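Local structure of LbaCas13a H328A (C2c2) (Lachnospiraceae bacterium NK4A179, 5WLH) at residues 69-74 against 99-104; 85-90 against 175-180; 93-98 against 167-172; 181-186 against 360-365. The protein binds CRISPR guide RNA, which it probably also processes, and probably uses it to recognise and cleave target RNA as a Cas13a nuclease. All blocks are in the same frame, centred on the assembly; numbering follows the deposited sequence.

Contact 1: 69-74 against 99-104; sequences YRIFNE and NGLVLS
One face of the Arg70 guanidinium is covered by Val102, whose CG1 sits 3.2 Å above the plane and toward its rim, with NH1 the nearest atom of the group. A water lies at the edge of the Tyr69 ring, in its plane, while Leu103 CD1 approaches obliquely, 4.3 Å from Tyr69 CE1. On the Phe72 ring, one face is occupied by CG2 of its neighbour Ile71. These groups lie where an inverse gamma turn centred on Leu101 leads into the N-terminus of helix 103-107, with Val102 at the N-cap. Valine has no side-chain oxygen for the first amides of the helix, and two ordered waters accept from them instead: one is 2.9 Å from Leu103 N and the other 2.9 Å from Ser104 N. Both waters donate to Tyr69 O, which also receives a bond from Arg70 NH1 (2.9 Å, 154°), so three donors hold this carbonyl. The arginine reaches back to it because its chain bends at chi2 (-82°). Its NH1 arrives from above the carbonyl plane, yet the oxygen lies in the plane of the guanidinium. Arg70 NE is engaged by Asn96 O, which helps fix the flat group against the valine methyls. Apart from the waters the rest of the contact is apolar: Ile71 and Leu101 supply branched, buried side chains that meet at an angle, CG1 of Ile71 being 3.5 Å from CD2 of Leu101. A third water links the two backbones beside this pair, accepting from Ile71 N and donating to Leu101 O at 2.7 Å.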
# COMPACT_ATOMS: atom_id res chain seq x y z
N TYR A 69 -31.40 12.76 -16.63
CA TYR A 69 -31.94 11.56 -16.02
C TYR A 69 -32.59 10.66 -17.06
O TYR A 69 -33.45 11.10 -17.83
CB TYR A 69 -32.96 11.95 -14.94
CG TYR A 69 -33.46 10.79 -14.11
CD1 TYR A 69 -34.46 9.94 -14.59
CD2 TYR A 69 -32.95 10.55 -12.84
CE1 TYR A 69 -34.92 8.89 -13.84
CE2 TYR A 69 -33.41 9.50 -12.07
CZ TYR A 69 -34.39 8.67 -12.58
OH TYR A 69 -34.85 7.62 -11.81
N ARG A 70 -32.16 9.40 -17.09
CA ARG A 70 -32.75 8.37 -17.95
C ARG A 70 -32.87 7.08 -17.17
O ARG A 70 -31.99 6.74 -16.38
CB ARG A 70 -31.92 8.13 -19.22
CG ARG A 70 -31.71 9.38 -20.08
CD ARG A 70 -32.93 9.63 -20.96
NE ARG A 70 -32.73 10.71 -21.91
CZ ARG A 70 -32.77 12.01 -21.60
NH1 ARG A 70 -32.98 12.38 -20.35
NH2 ARG A 70 -32.59 12.93 -22.55
N ILE A 71 -33.96 6.35 -17.42
CA ILE A 71 -34.19 5.07 -16.76
C ILE A 71 -33.07 4.09 -17.08
O ILE A 71 -32.63 3.31 -16.22
CB ILE A 71 -35.57 4.50 -17.16
CG1 ILE A 71 -36.69 5.45 -16.72
CG2 ILE A 71 -35.77 3.10 -16.60
CD1 ILE A 71 -36.68 5.75 -15.25
N PHE A 72 -32.57 4.11 -18.32
CA PHE A 72 -31.56 3.18 -18.80
C PHE A 72 -30.26 3.91 -19.13
O PHE A 72 -30.29 5.01 -19.70
CB PHE A 72 -32.07 2.44 -20.04
CG PHE A 72 -33.27 1.56 -19.77
CD1 PHE A 72 -33.14 0.42 -19.00
CD2 PHE A 72 -34.51 1.88 -20.30
CE1 PHE A 72 -34.25 -0.40 -18.76
CE2 PHE A 72 -35.62 1.07 -20.06
CZ PHE A 72 -35.48 -0.07 -19.29
N ASN A 73 -29.13 3.30 -18.78
CA ASN A 73 -27.80 3.86 -19.03
C ASN A 73 -27.38 3.64 -20.48
O ASN A 73 -28.16 3.22 -21.34
CB ASN A 73 -26.78 3.23 -18.10
CG ASN A 73 -27.00 3.58 -16.65
OD1 ASN A 73 -27.46 4.68 -16.33
ND2 ASN A 73 -26.69 2.64 -15.76
N GLU A 74 -26.09 3.90 -20.75
CA GLU A 74 -25.48 3.83 -22.08
C GLU A 74 -26.28 4.59 -23.11
O GLU A 74 -26.96 5.57 -22.79
CB GLU A 74 -25.30 2.37 -22.52
CG GLU A 74 -23.93 1.78 -22.20
CD GLU A 74 -22.81 2.36 -23.06
OE1 GLU A 74 -22.72 1.99 -24.25
OE2 GLU A 74 -22.03 3.19 -22.55
N ASN A 99 -38.95 12.65 -27.06
CA ASN A 99 -40.30 12.12 -27.20
C ASN A 99 -40.41 10.72 -26.59
O ASN A 99 -41.51 10.16 -26.52
CB ASN A 99 -40.75 12.08 -28.67
CG ASN A 99 -40.71 13.45 -29.31
OD1 ASN A 99 -39.88 13.70 -30.18
ND2 ASN A 99 -41.60 14.34 -28.88
N GLY A 100 -39.28 10.16 -26.15
CA GLY A 100 -39.27 8.91 -25.41
C GLY A 100 -39.53 9.15 -23.94
O GLY A 100 -40.22 10.10 -23.55
N LEU A 101 -38.97 8.28 -23.11
CA LEU A 101 -39.11 8.40 -21.66
C LEU A 101 -38.03 9.35 -21.14
O LEU A 101 -37.00 8.95 -20.60
CB LEU A 101 -39.04 7.04 -20.98
CG LEU A 101 -39.49 7.00 -19.53
CD1 LEU A 101 -40.91 7.52 -19.38
CD2 LEU A 101 -39.39 5.59 -18.98
N VAL A 102 -38.29 10.64 -21.33
CA VAL A 102 -37.40 11.71 -20.89
C VAL A 102 -38.16 12.48 -19.82
O VAL A 102 -39.01 13.33 -20.14
CB VAL A 102 -36.96 12.61 -22.05
CG1 VAL A 102 -36.04 13.71 -21.54
CG2 VAL A 102 -36.30 11.77 -23.11
N LEU A 103 -37.86 12.19 -18.56
CA LEU A 103 -38.64 12.74 -17.45
C LEU A 103 -38.59 14.26 -17.42
O LEU A 103 -39.58 14.91 -17.08
CB LEU A 103 -38.13 12.17 -16.13
CG LEU A 103 -38.92 11.01 -15.53
CD1 LEU A 103 -38.68 10.95 -14.03
CD2 LEU A 103 -40.40 11.15 -15.85
N SER A 104 -37.43 14.84 -17.76
CA SER A 104 -37.30 16.29 -17.72
C SER A 104 -38.26 16.95 -18.70
O SER A 104 -38.85 17.99 -18.39
CB SER A 104 -35.86 16.71 -18.04
OG SER A 104 -35.40 16.10 -19.23
O HOH W 1 -36.01 9.96 -18.12
O HOH W 2 -34.86 13.58 -17.91
O HOH W 3 -35.38 6.90 -19.82

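Contact 2: 85-90 against 175-180; sequences QWFLSE and EDIIDR
Leu88 packs into the angle between Ile177 and Arg180 and has more surface buried here than any other residue of the two segments. Its two methyls divide the work: CD2 lies 3.8 Å from Ile177 CG2, and CD1 lies 3.8 Å from Arg180 CB. A forked leucine suits the place because one residue can touch two positions three residues apart on the same face of the other helix. Ile177 answers with both of its branches. While CG2 takes the leucine, the longer arm, extended at chi2 (160°), carries CD1 to the edge of the Phe87 ring, in its plane and 3.5 Å from CE2; the ring thus meets the methyl with its rim. Arg180 offers apolar carbon at its base and charge at its end. Its chain runs extended from CG to NE, where NE bonds Asp176 OD2 at 2.7 Å in a salt bridge one helical turn back; the carboxylate oxygen is met from above its plane. Beyond the segments Asp356 binds NH2, which probably helps to hold the guanidinium in place. Gln85 NE2 comes only to 3.6 Å from Arg180 NH1, at the guanidinium edge; both lean on Asp358, the amide by a weak hydrogen bond, NH1 by a long, weak ion pair. The axes of the short helical segments pass 10.4 Å apart at -76°. Helix 83-96 thereby crosses the beginning of helix 175-185, whose other side, through Ile178, rests on helix 193-206.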
# COMPACT_ATOMS: atom_id res chain seq x y z
N GLN A 85 -26.93 -8.19 -28.78
CA GLN A 85 -26.42 -7.21 -27.82
C GLN A 85 -26.47 -5.80 -28.38
O GLN A 85 -26.56 -4.83 -27.62
CB GLN A 85 -24.99 -7.58 -27.42
CG GLN A 85 -24.88 -8.26 -26.06
CD GLN A 85 -25.51 -9.64 -26.03
OE1 GLN A 85 -25.31 -10.45 -26.94
NE2 GLN A 85 -26.28 -9.92 -24.98
N TRP A 86 -26.41 -5.65 -29.70
CA TRP A 86 -26.54 -4.34 -30.33
C TRP A 86 -28.00 -3.96 -30.54
O TRP A 86 -28.33 -2.77 -30.60
CB TRP A 86 -25.74 -4.34 -31.64
CG TRP A 86 -26.11 -3.29 -32.62
CD1 TRP A 86 -25.50 -2.09 -32.81
CD2 TRP A 86 -27.17 -3.37 -33.59
NE1 TRP A 86 -26.12 -1.40 -33.82
CE2 TRP A 86 -27.15 -2.16 -34.32
CE3 TRP A 86 -28.13 -4.33 -33.89
CZ2 TRP A 86 -28.06 -1.90 -35.34
CZ3 TRP A 86 -29.03 -4.07 -34.91
CH2 TRP A 86 -28.99 -2.86 -35.62
N PHE A 87 -28.89 -4.95 -30.64
CA PHE A 87 -30.32 -4.67 -30.69
C PHE A 87 -30.83 -4.15 -29.35
O PHE A 87 -31.66 -3.23 -29.31
CB PHE A 87 -31.09 -5.92 -31.11
CG PHE A 87 -32.58 -5.75 -31.14
CD1 PHE A 87 -33.17 -4.76 -31.92
CD2 PHE A 87 -33.41 -6.57 -30.39
CE1 PHE A 87 -34.54 -4.60 -31.96
CE2 PHE A 87 -34.78 -6.42 -30.42
CZ PHE A 87 -35.35 -5.43 -31.20
N LEU A 88 -30.36 -4.73 -28.25
CA LEU A 88 -30.69 -4.20 -26.93
C LEU A 88 -30.27 -2.74 -26.80
O LEU A 88 -31.01 -1.92 -26.25
CB LEU A 88 -30.02 -5.02 -25.83
CG LEU A 88 -30.12 -6.54 -25.85
CD1 LEU A 88 -29.24 -7.12 -24.76
CD2 LEU A 88 -31.56 -6.97 -25.66
N SER A 89 -29.08 -2.40 -27.29
CA SER A 89 -28.59 -1.03 -27.18
C SER A 89 -29.45 -0.07 -27.98
O SER A 89 -29.63 1.09 -27.57
CB SER A 89 -27.13 -0.95 -27.64
OG SER A 89 -26.59 0.33 -27.36
N GLU A 90 -29.98 -0.51 -29.12
CA GLU A 90 -30.82 0.36 -29.94
C GLU A 90 -32.17 0.61 -29.28
O GLU A 90 -32.69 1.73 -29.34
CB GLU A 90 -31.00 -0.25 -31.33
CG GLU A 90 -31.36 0.75 -32.41
CD GLU A 90 -30.17 1.57 -32.88
OE1 GLU A 90 -30.38 2.61 -33.55
OE2 GLU A 90 -29.02 1.18 -32.58
N GLU A 175 -39.90 -10.92 -23.87
CA GLU A 175 -39.63 -10.82 -22.44
C GLU A 175 -38.13 -10.94 -22.17
O GLU A 175 -37.60 -10.24 -21.30
CB GLU A 175 -40.40 -11.90 -21.67
CG GLU A 175 -40.38 -11.70 -20.17
CD GLU A 175 -40.72 -12.95 -19.39
OE1 GLU A 175 -41.92 -13.28 -19.28
OE2 GLU A 175 -39.79 -13.60 -18.87
N ASP A 176 -37.44 -11.81 -22.91
CA ASP A 176 -36.01 -11.99 -22.68
C ASP A 176 -35.23 -10.74 -23.04
O ASP A 176 -34.23 -10.41 -22.38
CB ASP A 176 -35.50 -13.19 -23.48
CG ASP A 176 -34.06 -13.55 -23.14
OD1 ASP A 176 -33.77 -13.87 -21.96
OD2 ASP A 176 -33.20 -13.50 -24.05
N ILE A 177 -35.65 -10.03 -24.08
CA ILE A 177 -35.06 -8.73 -24.38
C ILE A 177 -35.27 -7.77 -23.21
O ILE A 177 -34.36 -7.05 -22.80
CB ILE A 177 -35.65 -8.16 -25.68
CG1 ILE A 177 -35.14 -8.95 -26.89
CG2 ILE A 177 -35.31 -6.68 -25.81
CD1 ILE A 177 -36.01 -8.80 -28.11
N ILE A 178 -36.48 -7.77 -22.64
CA ILE A 178 -36.76 -6.92 -21.49
C ILE A 178 -35.90 -7.33 -20.30
O ILE A 178 -35.29 -6.48 -19.63
CB ILE A 178 -38.27 -6.98 -21.15
CG1 ILE A 178 -39.06 -6.21 -22.20
CG2 ILE A 178 -38.52 -6.44 -19.75
CD1 ILE A 178 -40.55 -6.49 -22.20
N ASP A 179 -35.81 -8.63 -20.04
CA ASP A 179 -34.98 -9.11 -18.94
C ASP A 179 -33.52 -8.72 -19.13
O ASP A 179 -32.84 -8.33 -18.18
CB ASP A 179 -35.11 -10.62 -18.79
CG ASP A 179 -36.38 -11.03 -18.07
OD1 ASP A 179 -37.11 -10.12 -17.62
OD2 ASP A 179 -36.63 -12.24 -17.94
N ARG A 180 -33.02 -8.82 -20.37
CA ARG A 180 -31.63 -8.47 -20.63
C ARG A 180 -31.39 -6.97 -20.47
O ARG A 180 -30.37 -6.56 -19.91
CB ARG A 180 -31.23 -8.93 -22.03
CG ARG A 180 -30.80 -10.38 -22.08
CD ARG A 180 -30.93 -10.99 -23.47
NE ARG A 180 -30.80 -12.44 -23.39
CZ ARG A 180 -29.64 -13.08 -23.46
NH1 ARG A 180 -28.51 -12.40 -23.63
NH2 ARG A 180 -29.60 -14.41 -23.36

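Contact 3: 93-98 against 167-172; sequences KKINRR and NNIDNK
Asn168 and Lys94 form the tight half of this contact. Asn168 ND2 gives its two hydrogens to two backbone carbonyls, one in the last turn of helix 83-96 and one just beyond it: Lys94 O at 2.8 Å (149°) and Arg98 O at 3.0 Å (159°). The first bond lies in the carbonyl plane, whereas the donor stands well above the plane of the second carbonyl. With CG beside its own backbone N (chi1 -58°), the short asparagine side chain places its amide between the last helical turn and the residues that leave it. Asparagine fits because its one NH2 group has a hydrogen for each oxygen. Close by, Lys94 lays its aliphatic chain along the carbonyl of Asn168, with CD 3.3 Å from Asn168 O. Ile169 fills the next space: its CD1 lies 3.6 Å from Lys94 CB and 4.0 Å from Ile95 CG1, and its other neighbours Ile91 and Phe207 make this side the apolar one. Away from that core the grip slackens. The lysine chain bends at chi4, and its NZ makes only a weak, 3.4 Å bond to Asn168 O; the carboxylate of Asp170 remains more distant still. Asn171 merely skirts the lysine, and the long side chains of the exposed Arg97 and Arg98 lead away from the loop although their backbones border Asn168. The arrangement is side-chain capping of a helix C-terminus, in which an asparagine from a loop some seventy residues further along the chain supplies hydrogens to carbonyls near the point where the helical pattern ends.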
# COMPACT_ATOMS: atom_id res chain seq x y z
N LYS A 93 -31.67 3.20 -26.56
CA LYS A 93 -31.44 4.55 -27.08
C LYS A 93 -32.73 5.20 -27.55
O LYS A 93 -32.95 6.39 -27.32
CB LYS A 93 -30.39 4.51 -28.19
CG LYS A 93 -28.97 4.31 -27.68
CD LYS A 93 -28.54 5.45 -26.76
CE LYS A 93 -28.64 5.08 -25.28
NZ LYS A 93 -28.81 6.28 -24.40
N LYS A 94 -33.60 4.42 -28.20
CA LYS A 94 -34.87 4.98 -28.65
C LYS A 94 -35.76 5.36 -27.47
O LYS A 94 -36.45 6.38 -27.51
CB LYS A 94 -35.59 3.98 -29.56
CG LYS A 94 -34.89 3.75 -30.89
CD LYS A 94 -35.40 2.50 -31.59
CE LYS A 94 -35.08 2.53 -33.09
NZ LYS A 94 -35.99 3.45 -33.85
N ILE A 95 -35.74 4.56 -26.40
CA ILE A 95 -36.50 4.90 -25.20
C ILE A 95 -35.98 6.19 -24.59
O ILE A 95 -36.75 7.00 -24.06
CB ILE A 95 -36.45 3.74 -24.20
CG1 ILE A 95 -37.18 2.52 -24.76
CG2 ILE A 95 -37.04 4.15 -22.84
CD1 ILE A 95 -37.20 1.34 -23.82
N ASN A 96 -34.66 6.43 -24.67
CA ASN A 96 -34.04 7.60 -24.07
C ASN A 96 -34.03 8.82 -24.98
O ASN A 96 -33.83 9.94 -24.48
CB ASN A 96 -32.59 7.27 -23.66
CG ASN A 96 -32.51 6.48 -22.37
OD1 ASN A 96 -33.50 6.34 -21.64
ND2 ASN A 96 -31.32 5.97 -22.07
N ARG A 97 -34.25 8.65 -26.28
CA ARG A 97 -34.28 9.78 -27.20
C ARG A 97 -35.48 10.67 -26.91
O ARG A 97 -36.40 10.30 -26.18
CB ARG A 97 -34.32 9.30 -28.65
CG ARG A 97 -32.97 8.89 -29.23
CD ARG A 97 -32.91 9.11 -30.74
NE ARG A 97 -32.15 10.30 -31.11
CZ ARG A 97 -32.68 11.51 -31.29
NH1 ARG A 97 -33.99 11.70 -31.12
NH2 ARG A 97 -31.91 12.53 -31.63
N ARG A 98 -35.47 11.86 -27.51
CA ARG A 98 -36.55 12.82 -27.27
C ARG A 98 -37.88 12.23 -27.73
O ARG A 98 -37.93 11.38 -28.62
CB ARG A 98 -36.25 14.15 -27.97
CG ARG A 98 -37.48 15.00 -28.28
CD ARG A 98 -37.22 16.09 -29.32
NE ARG A 98 -36.57 17.27 -28.74
CZ ARG A 98 -37.16 18.13 -27.91
NH1 ARG A 98 -38.43 17.95 -27.54
NH2 ARG A 98 -36.48 19.17 -27.44
N ASN A 167 -43.10 5.20 -28.02
CA ASN A 167 -43.25 6.23 -29.04
C ASN A 167 -42.09 6.23 -30.03
O ASN A 167 -42.26 6.66 -31.18
CB ASN A 167 -43.38 7.60 -28.38
CG ASN A 167 -43.80 8.68 -29.35
OD1 ASN A 167 -42.97 9.47 -29.82
ND2 ASN A 167 -45.09 8.73 -29.67
N ASN A 168 -40.91 5.76 -29.63
CA ASN A 168 -39.76 5.69 -30.52
C ASN A 168 -39.39 4.25 -30.88
O ASN A 168 -38.35 4.03 -31.50
CB ASN A 168 -38.55 6.37 -29.89
CG ASN A 168 -38.80 7.83 -29.55
OD1 ASN A 168 -39.79 8.42 -30.00
ND2 ASN A 168 -37.92 8.42 -28.76
N ILE A 169 -40.22 3.28 -30.51
CA ILE A 169 -39.92 1.87 -30.74
C ILE A 169 -40.89 1.34 -31.79
O ILE A 169 -42.11 1.46 -31.64
CB ILE A 169 -40.03 1.05 -29.44
CG1 ILE A 169 -39.09 1.61 -28.37
CG2 ILE A 169 -39.72 -0.41 -29.72
CD1 ILE A 169 -37.64 1.19 -28.53
N ASP A 170 -40.34 0.74 -32.84
CA ASP A 170 -41.12 0.07 -33.87
C ASP A 170 -40.57 -1.33 -34.10
O ASP A 170 -40.39 -1.79 -35.23
CB ASP A 170 -41.14 0.87 -35.17
CG ASP A 170 -42.25 1.90 -35.19
OD1 ASP A 170 -43.40 1.55 -34.84
OD2 ASP A 170 -41.98 3.07 -35.55
N ASN A 171 -40.30 -2.04 -33.00
CA ASN A 171 -39.76 -3.38 -33.04
C ASN A 171 -40.61 -4.29 -32.16
O ASN A 171 -41.35 -3.84 -31.28
CB ASN A 171 -38.30 -3.41 -32.57
CG ASN A 171 -37.46 -2.32 -33.21
OD1 ASN A 171 -37.36 -1.21 -32.68
ND2 ASN A 171 -36.86 -2.62 -34.35
N LYS A 172 -40.50 -5.59 -32.42
CA LYS A 172 -41.14 -6.61 -31.59
C LYS A 172 -40.12 -7.07 -30.56
O LYS A 172 -39.13 -7.74 -30.91
CB LYS A 172 -41.64 -7.77 -32.45
CG LYS A 172 -42.92 -8.42 -31.94
CD LYS A 172 -44.05 -7.41 -31.87
CE LYS A 172 -45.41 -8.09 -31.94
NZ LYS A 172 -46.52 -7.11 -32.09

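Contact 4: 181-186 against 360-365; sequences IIAKYL and ERIRKN
Lys184 and Arg361 reach the same carboxylate from the two sides of the contact: NZ of the lysine forms a salt bridge with one oxygen of Asp358 and NH2 of the arginine with the other. Their charged ends, 4.1 Å apart between Lys184 NZ and Arg361 NH2, are therefore gathered round an anion, which probably offsets the nearness of like charges. The two chains cross at about a right angle, and the guanidinium meets the lysine with its edge, NH2 being 3.4 Å from Lys184 CE. A bend at chi3 (71°) turns the arginine end toward the lysine, and on the way its NE passes 3.5 Å from Ala183 O. Lys184 also lays CG over the centre of the Tyr185 ring. Next to the charged pair, Ala183, with a single methyl, faces Ile362 where the two backbones are nearest. Its CB touches Ile362 CD1 at 3.5 Å, tighter than an ordinary carbon contact, while Asn365 ND2 stands more loosely beside the same methyl; Asn365 also touches Lys196 of helix 193-206. The axes of the short segments approach to 9.8 Å at 87°. Such a nearly perpendicular helix crossing, with alanine at the point of closest backbone approach and a salt-bridge cluster at one side, joins the end of helix 175-185 to the start of the long helix 357-388 in this mainly helical protein.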
# COMPACT_ATOMS: atom_id res chain seq x y z
N ILE A 181 -32.33 -6.16 -20.95
CA ILE A 181 -32.18 -4.70 -20.89
C ILE A 181 -32.19 -4.22 -19.45
O ILE A 181 -31.43 -3.31 -19.08
CB ILE A 181 -33.30 -4.03 -21.71
CG1 ILE A 181 -33.00 -4.13 -23.20
CG2 ILE A 181 -33.46 -2.59 -21.30
CD1 ILE A 181 -33.95 -3.35 -24.05
N ILE A 182 -33.06 -4.80 -18.62
CA ILE A 182 -33.15 -4.38 -17.23
C ILE A 182 -31.85 -4.70 -16.50
O ILE A 182 -31.27 -3.84 -15.82
CB ILE A 182 -34.36 -5.05 -16.56
CG1 ILE A 182 -35.65 -4.43 -17.08
CG2 ILE A 182 -34.26 -4.94 -15.05
CD1 ILE A 182 -36.91 -5.10 -16.53
N ALA A 183 -31.37 -5.93 -16.63
CA ALA A 183 -30.18 -6.33 -15.90
C ALA A 183 -28.94 -5.59 -16.39
O ALA A 183 -28.02 -5.34 -15.60
CB ALA A 183 -29.97 -7.84 -16.01
N LYS A 184 -28.90 -5.23 -17.67
CA LYS A 184 -27.70 -4.63 -18.25
C LYS A 184 -27.70 -3.11 -18.18
O LYS A 184 -26.65 -2.50 -17.97
CB LYS A 184 -27.53 -5.08 -19.70
CG LYS A 184 -26.23 -4.62 -20.33
CD LYS A 184 -26.08 -5.12 -21.76
CE LYS A 184 -26.32 -6.62 -21.84
NZ LYS A 184 -25.54 -7.25 -22.94
N TYR A 185 -28.86 -2.47 -18.34
CA TYR A 185 -28.91 -1.03 -18.51
C TYR A 185 -29.66 -0.27 -17.42
O TYR A 185 -29.59 0.96 -17.40
CB TYR A 185 -29.52 -0.67 -19.87
CG TYR A 185 -28.72 -1.20 -21.04
CD1 TYR A 185 -27.44 -0.73 -21.29
CD2 TYR A 185 -29.25 -2.16 -21.89
CE1 TYR A 185 -26.70 -1.22 -22.36
CE2 TYR A 185 -28.52 -2.65 -22.96
CZ TYR A 185 -27.24 -2.17 -23.19
OH TYR A 185 -26.51 -2.65 -24.25
N LEU A 186 -30.37 -0.95 -16.53
CA LEU A 186 -31.18 -0.21 -15.57
C LEU A 186 -30.32 0.64 -14.64
O LEU A 186 -29.33 0.16 -14.08
CB LEU A 186 -32.04 -1.16 -14.74
CG LEU A 186 -32.94 -0.45 -13.73
CD1 LEU A 186 -33.87 0.54 -14.42
CD2 LEU A 186 -33.72 -1.49 -12.94
N GLU A 360 -25.94 -15.14 -16.89
CA GLU A 360 -25.32 -15.33 -15.59
C GLU A 360 -25.53 -14.11 -14.70
O GLU A 360 -25.64 -14.25 -13.48
CB GLU A 360 -23.83 -15.63 -15.74
CG GLU A 360 -23.15 -16.14 -14.46
CD GLU A 360 -23.96 -17.22 -13.74
OE1 GLU A 360 -24.33 -17.01 -12.57
OE2 GLU A 360 -24.21 -18.28 -14.35
N ARG A 361 -25.58 -12.91 -15.29
CA ARG A 361 -25.87 -11.72 -14.50
C ARG A 361 -27.30 -11.73 -13.99
O ARG A 361 -27.57 -11.28 -12.87
CB ARG A 361 -25.60 -10.47 -15.34
CG ARG A 361 -25.98 -9.16 -14.67
CD ARG A 361 -25.14 -8.00 -15.18
NE ARG A 361 -25.49 -7.63 -16.55
CZ ARG A 361 -24.75 -7.92 -17.63
NH1 ARG A 361 -23.61 -8.58 -17.50
NH2 ARG A 361 -25.16 -7.55 -18.83
N ILE A 362 -28.24 -12.21 -14.81
CA ILE A 362 -29.61 -12.39 -14.35
C ILE A 362 -29.65 -13.35 -13.16
O ILE A 362 -30.24 -13.06 -12.12
CB ILE A 362 -30.50 -12.90 -15.50
CG1 ILE A 362 -30.56 -11.86 -16.61
CG2 ILE A 362 -31.89 -13.25 -14.99
CD1 ILE A 362 -31.65 -10.86 -16.40
N ARG A 363 -29.00 -14.51 -13.32
CA ARG A 363 -29.00 -15.51 -12.26
C ARG A 363 -28.33 -14.99 -11.00
O ARG A 363 -28.77 -15.28 -9.88
CB ARG A 363 -28.31 -16.77 -12.76
CG ARG A 363 -28.18 -17.87 -11.74
CD ARG A 363 -27.74 -19.16 -12.40
NE ARG A 363 -27.56 -20.24 -11.43
CZ ARG A 363 -26.40 -20.52 -10.84
NH1 ARG A 363 -25.32 -19.80 -11.12
NH2 ARG A 363 -26.33 -21.51 -9.97
N LYS A 364 -27.25 -14.21 -11.16
CA LYS A 364 -26.61 -13.65 -9.98
C LYS A 364 -27.53 -12.68 -9.26
O LYS A 364 -27.58 -12.66 -8.02
CB LYS A 364 -25.30 -12.96 -10.37
CG LYS A 364 -24.62 -12.29 -9.18
CD LYS A 364 -23.58 -11.26 -9.62
CE LYS A 364 -22.30 -11.94 -10.05
NZ LYS A 364 -21.16 -10.98 -10.11
N ASN A 365 -28.28 -11.87 -10.01
CA ASN A 365 -29.23 -10.95 -9.39
C ASN A 365 -30.33 -11.71 -8.68
O ASN A 365 -30.76 -11.32 -7.59
CB ASN A 365 -29.83 -10.01 -10.44
CG ASN A 365 -28.86 -8.94 -10.88
OD1 ASN A 365 -27.80 -8.77 -10.28
ND2 ASN A 365 -29.22 -8.21 -11.94

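Helix 83-96 joins contacts 2 and 3, whose centres are 12 Å apart, and helix 175-185 joins contacts 2 and 4, 11 Å apart between centres. Contact 3 is nested along the chain within the loop closed by contact 2. Contact 1 touches contact 3 through Leu101 N and Ile95 O, a probable hydrogen bond, and contact 4 through Asn73 N and Tyr185 O; Phe72 also packs on Ile181. All four lie on one side of the chain's centre. By nearest atoms, the bound RNA is about 9 Å from contact 4 and 10 Å from contact 1, but about 17 and 19 Å from contacts 2 and 3.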